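Esterase (PDB 4W9R) is of unknown function but is probably an esterase-like member of the alpha/beta-hydrolase superfamily. Local coordinates at residues G241-F244 with K245-E249; M282-Y285 with T286-S290. All blocks are in the same frame, centred on the assembly; numbering follows the deposited sequence.

Contact 1 (G241-F244 with K245-E249); sequences GKEF and KTQME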
loop_
_atom_site.group_PDB
_atom_site.type_symbol
_atom_site.label_atom_id
_atom_site.label_comp_id
_atom_site.label_asym_id
_atom_site.label_seq_id
_atom_site.Cartn_x
_atom_site.Cartn_y
_atom_site.Cartn_z
ATOM N N GLY B 241 -0.067 -6.487 -24.255
ATOM C CA GLY B 241 0.298 -7.383 -25.336
ATOM C C GLY B 241 -0.477 -8.685 -25.301
ATOM O O GLY B 241 -0.875 -9.207 -26.342
ATOM N N LYS B 242 -0.690 -9.209 -24.100
ATOM C CA LYS B 242 -1.455 -10.436 -23.920
ATOM C C LYS B 242 -2.915 -10.224 -24.303
ATOM O O LYS B 242 -3.518 -11.063 -24.969
ATOM C CB LYS B 242 -1.353 -10.923 -22.475
ATOM C CG LYS B 242 -2.226 -12.123 -22.152
ATOM C CD LYS B 242 -1.712 -13.384 -22.823
ATOM C CE LYS B 242 -2.488 -14.601 -22.352
ATOM N NZ LYS B 242 -1.939 -15.866 -22.915
ATOM N N GLU B 243 -3.474 -9.094 -23.878
ATOM C CA GLU B 243 -4.850 -8.738 -24.209
ATOM C C GLU B 243 -5.007 -8.547 -25.713
ATOM O O GLU B 243 -5.962 -9.036 -26.318
ATOM C CB GLU B 243 -5.266 -7.465 -23.466
ATOM C CG GLU B 243 -6.688 -6.999 -23.752
ATOM C CD GLU B 243 -7.032 -5.709 -23.027
ATOM O OE1 GLU B 243 -6.197 -5.233 -22.228
ATOM O OE2 GLU B 243 -8.135 -5.168 -23.257
ATOM N N PHE B 244 -4.056 -7.836 -26.308
ATOM C CA PHE B 244 -4.036 -7.596 -27.746
ATOM C C PHE B 244 -3.953 -8.902 -28.529
ATOM O O PHE B 244 -4.714 -9.126 -29.469
ATOM C CB PHE B 244 -2.859 -6.685 -28.102
ATOM C CG PHE B 244 -2.497 -6.689 -29.560
ATOM C CD1 PHE B 244 -3.263 -5.996 -30.481
ATOM C CD2 PHE B 244 -1.375 -7.371 -30.005
ATOM C CE1 PHE B 244 -2.925 -5.994 -31.822
ATOM C CE2 PHE B 244 -1.033 -7.372 -31.343
ATOM C CZ PHE B 244 -1.808 -6.681 -32.252
ATOM N N LYS B 245 -3.032 -9.766 -28.122
ATOM C CA LYS B 245 -2.796 -11.031 -28.807
ATOM C C LYS B 245 -3.988 -11.979 -28.675
ATOM O O LYS B 245 -4.203 -12.846 -29.522
ATOM C CB LYS B 245 -1.528 -11.688 -28.254
ATOM C CG LYS B 245 -0.925 -12.759 -29.140
ATOM C CD LYS B 245 0.471 -13.135 -28.657
ATOM C CE LYS B 245 1.397 -11.923 -28.642
ATOM N NZ LYS B 245 2.780 -12.263 -28.199
ATOM N N THR B 246 -4.767 -11.798 -27.612
ATOM C CA THR B 246 -5.885 -12.685 -27.306
ATOM C C THR B 246 -7.234 -12.120 -27.743
ATOM O O THR B 246 -7.921 -12.709 -28.571
ATOM C CB THR B 246 -5.951 -13.001 -25.801
ATOM O OG1 THR B 246 -4.735 -13.639 -25.392
ATOM C CG2 THR B 246 -7.126 -13.921 -25.502
ATOM N N GLN B 247 -7.625 -10.994 -27.158
ATOM C CA GLN B 247 -8.957 -10.441 -27.383
ATOM C C GLN B 247 -9.103 -9.666 -28.694
ATOM O O GLN B 247 -10.220 -9.422 -29.148
ATOM C CB GLN B 247 -9.343 -9.533 -26.214
ATOM C CG GLN B 247 -9.231 -10.201 -24.856
ATOM C CD GLN B 247 -10.125 -11.417 -24.730
ATOM O OE1 GLN B 247 -9.730 -12.433 -24.158
ATOM N NE2 GLN B 247 -11.340 -11.318 -25.260
HETATM N N MSE B 248 -7.985 -9.281 -29.301
HETATM C CA MSE B 248 -8.030 -8.430 -30.490
HETATM C C MSE B 248 -7.639 -9.166 -31.769
HETATM O O MSE B 248 -8.446 -9.282 -32.691
HETATM C CB MSE B 248 -7.143 -7.200 -30.299
HETATM C CG MSE B 248 -7.550 -6.343 -29.111
HETATM SE SE MSE B 248 -6.972 -4.488 -29.260
HETATM C CE MSE B 248 -8.096 -3.940 -30.757
ATOM N N GLU B 249 -6.398 -9.641 -31.835
ATOM C CA GLU B 249 -5.899 -10.325 -33.028
ATOM C C GLU B 249 -6.728 -11.546 -33.425
ATOM O O GLU B 249 -6.672 -11.990 -34.572
ATOM C CB GLU B 249 -4.443 -10.748 -32.829
ATOM C CG GLU B 249 -3.441 -9.635 -33.066
ATOM C CD GLU B 249 -2.157 -10.136 -33.697
ATOM O OE1 GLU B 249 -2.062 -11.353 -33.960
ATOM O OE2 GLU B 249 -1.248 -9.315 -33.938
#
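Glu249 lays its side chain across the ring of Phe244, five residues earlier in the chain. Its CG stands over one ring face, 3.9 Å from the centroid, in a CH-pi contact displaced toward the rim. With the aromatic CG anti to the backbone N (chi1 163°), the ring stands clear of the helix, and the chain of Glu249 can pass above it. The carboxylate is turned 78° from the ring plane, and OE2 comes 3.2 Å from Phe244 CZ. Met248, present as selenomethionine, crosses the phenyl group at about a right angle, its CB 4.1 Å from Phe244 CD1.

The backbone explains why these side chains meet. Phe244 O accepts twice: Glu249 N gives a nearly straight bond of 2.9 Å, N-H...O 174°, while Met248 N contributes a longer one from above the carbonyl plane. An i to i+5 bond of this kind widens the helix. Earlier carbonyls keep closer to alpha-helical spacing, as in Gln247 N to Glu243 O (2.7 Å). Lys242 O takes Thr246 OG1 at 2.9 Å, while the amide of Thr246 is shared in weak bonds between Lys242 O and Glu243 O; threonine suits the place because its short hydroxyl arm can fold back onto the carbonyl one turn earlier.

Elsewhere, Glu243 OE2 is satisfied by Tyr258 OH in helix 255-270. The amides of Lys242 and Glu243, in the first turn, bond to the carboxylate of Glu181 of the second subunit, an anion that would probably be welcomed by the positive end of the helix. Lysines and glutamates suit such a surface helix, and Phe244 and Met248 its packed side. The contact typifies an amphipathic helix whose alpha-helical bonding passes into a pi-type turn.

Contact 2 (M282-Y285 with T286-S290); sequences MATY and TAINS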
loop_
_atom_site.group_PDB
_atom_site.type_symbol
_atom_site.label_atom_id
_atom_site.label_comp_id
_atom_site.label_asym_id
_atom_site.label_seq_id
_atom_site.Cartn_x
_atom_site.Cartn_y
_atom_site.Cartn_z
HETATM N N MSE B 282 -2.814 2.306 -31.699
HETATM C CA MSE B 282 -1.916 1.509 -32.528
HETATM C C MSE B 282 -2.204 0.016 -32.410
HETATM O O MSE B 282 -2.041 -0.730 -33.374
HETATM C CB MSE B 282 -0.459 1.794 -32.163
HETATM C CG MSE B 282 0.010 3.175 -32.584
HETATM SE SE MSE B 282 -0.356 3.516 -34.471
HETATM C CE MSE B 282 0.291 5.352 -34.583
ATOM N N ALA B 283 -2.631 -0.413 -31.228
ATOM C CA ALA B 283 -3.005 -1.805 -31.018
ATOM C C ALA B 283 -4.212 -2.152 -31.877
ATOM O O ALA B 283 -4.292 -3.238 -32.450
ATOM C CB ALA B 283 -3.299 -2.067 -29.551
ATOM N N THR B 284 -5.148 -1.214 -31.966
ATOM C CA THR B 284 -6.342 -1.395 -32.777
ATOM C C THR B 284 -5.976 -1.420 -34.256
ATOM O O THR B 284 -6.475 -2.247 -35.019
ATOM C CB THR B 284 -7.371 -0.279 -32.519
ATOM O OG1 THR B 284 -7.632 -0.181 -31.112
ATOM C CG2 THR B 284 -8.671 -0.566 -33.255
ATOM N N TYR B 285 -5.086 -0.512 -34.646
ATOM C CA TYR B 285 -4.647 -0.386 -36.032
ATOM C C TYR B 285 -3.888 -1.625 -36.503
ATOM O O TYR B 285 -4.093 -2.099 -37.620
ATOM C CB TYR B 285 -3.778 0.863 -36.191
ATOM C CG TYR B 285 -3.153 1.038 -37.558
ATOM C CD1 TYR B 285 -3.916 1.443 -38.646
ATOM C CD2 TYR B 285 -1.797 0.817 -37.755
ATOM C CE1 TYR B 285 -3.345 1.613 -39.894
ATOM C CE2 TYR B 285 -1.218 0.984 -38.999
ATOM C CZ TYR B 285 -1.996 1.382 -40.064
ATOM O OH TYR B 285 -1.422 1.549 -41.303
ATOM N N THR B 286 -3.015 -2.143 -35.646
ATOM C CA THR B 286 -2.223 -3.325 -35.972
ATOM C C THR B 286 -3.118 -4.551 -36.144
ATOM O O THR B 286 -2.912 -5.359 -37.051
ATOM C CB THR B 286 -1.165 -3.609 -34.886
ATOM O OG1 THR B 286 -0.315 -2.466 -34.736
ATOM C CG2 THR B 286 -0.316 -4.813 -35.262
ATOM N N ALA B 287 -4.113 -4.680 -35.272
ATOM C CA ALA B 287 -5.056 -5.790 -35.337
ATOM C C ALA B 287 -5.911 -5.696 -36.594
ATOM O O ALA B 287 -6.253 -6.708 -37.206
ATOM C CB ALA B 287 -5.934 -5.814 -34.097
ATOM N N ILE B 288 -6.256 -4.467 -36.965
ATOM C CA ILE B 288 -7.023 -4.204 -38.175
ATOM C C ILE B 288 -6.283 -4.711 -39.410
ATOM O O ILE B 288 -6.874 -5.352 -40.282
ATOM C CB ILE B 288 -7.322 -2.696 -38.317
ATOM C CG1 ILE B 288 -8.510 -2.309 -37.435
ATOM C CG2 ILE B 288 -7.601 -2.325 -39.764
ATOM C CD1 ILE B 288 -8.755 -0.819 -37.357
ATOM N N ASN B 289 -4.983 -4.441 -39.467
ATOM C CA ASN B 289 -4.166 -4.839 -40.608
ATOM C C ASN B 289 -3.958 -6.346 -40.704
ATOM O O ASN B 289 -3.897 -6.899 -41.801
ATOM C CB ASN B 289 -2.807 -4.139 -40.553
ATOM C CG ASN B 289 -2.914 -2.647 -40.782
ATOM O OD1 ASN B 289 -3.886 -2.164 -41.366
ATOM N ND2 ASN B 289 -1.910 -1.905 -40.331
ATOM N N SER B 290 -3.846 -7.009 -39.556
ATOM C CA SER B 290 -3.563 -8.440 -39.531
ATOM C C SER B 290 -4.759 -9.271 -39.997
ATOM O O SER B 290 -4.588 -10.317 -40.622
ATOM C CB SER B 290 -3.139 -8.876 -38.126
ATOM O OG SER B 290 -4.193 -8.707 -37.196
#
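The amide of Asn289 sits over one face of the Tyr285 ring, one helical turn back. Its ND2 lies 3.2 Å above the ring plane, displaced toward the rim, with amide and ring planes 78° apart, so the nitrogen rather than the flat of the amide approaches the aromatic carbons. Tyr285 brings its ring there with CG anti to the backbone N (chi1 175°), while Asn289 carries CG beside its own N (chi1 -68°). Asn289 N bonds to Tyr285 O at 3.1 Å.

The tight side of this helix is made by Thr284, Tyr285, Ala287 and Ile288, all buried. Ile288 folds its CG1 branch back along the helix, bringing CD1 to 4.1 Å from Thr284 CG2, and its amide bonds to Thr284 O. Ala287 is small enough for a close helix neighbour, whereas the beta-branched Ile288 offers two apolar arms. The Thr284 hydroxyl is satisfied by Asp280 O.

The more exposed side carries Thr286, partly covered by Phe244, and Ser290. Met282 O is gripped twice by Thr286, by OG1 and by N, each at 2.8 Å, from opposite faces of the carbonyl plane. A turn later Ser290 OG bonds to Ala287 O at 2.9 Å. Short hydroxyl side chains suit this side, since they can fold back onto the main chain.

Tyr285 reaches across to helix 314-325, stacking on Phe318 and bonding through OH to Glu321. Thr284, Ala287 and Ile288 pack on Ile255 of helix 255-270, while Ile288, Tyr285 and Asn289 meet helix 294-306. Helix 241-248 packs on it through Phe244 and Met248, which leaves this helix set among four others in the helical C-terminal region.

From the N terminus the chain first builds the mixed eight-stranded sheet with its helices, ending in helix 217-232, and then enters an all-helical region. Contact 1 lies on its first helix, 241-248; helix 255-270 follows, then contact 2 on helix 278-290. Both are local, with no intervening residues, so neither closes a loop; they come in series and neither nest nor cross. Their centres are about 10 Å apart, and they touch directly: Phe244 of contact 1 settles against Ala283, Thr286 and Ala287 of contact 2, while Met248 reaches Thr284. Helix 255-270 touches both, joining the three helices into one packed group.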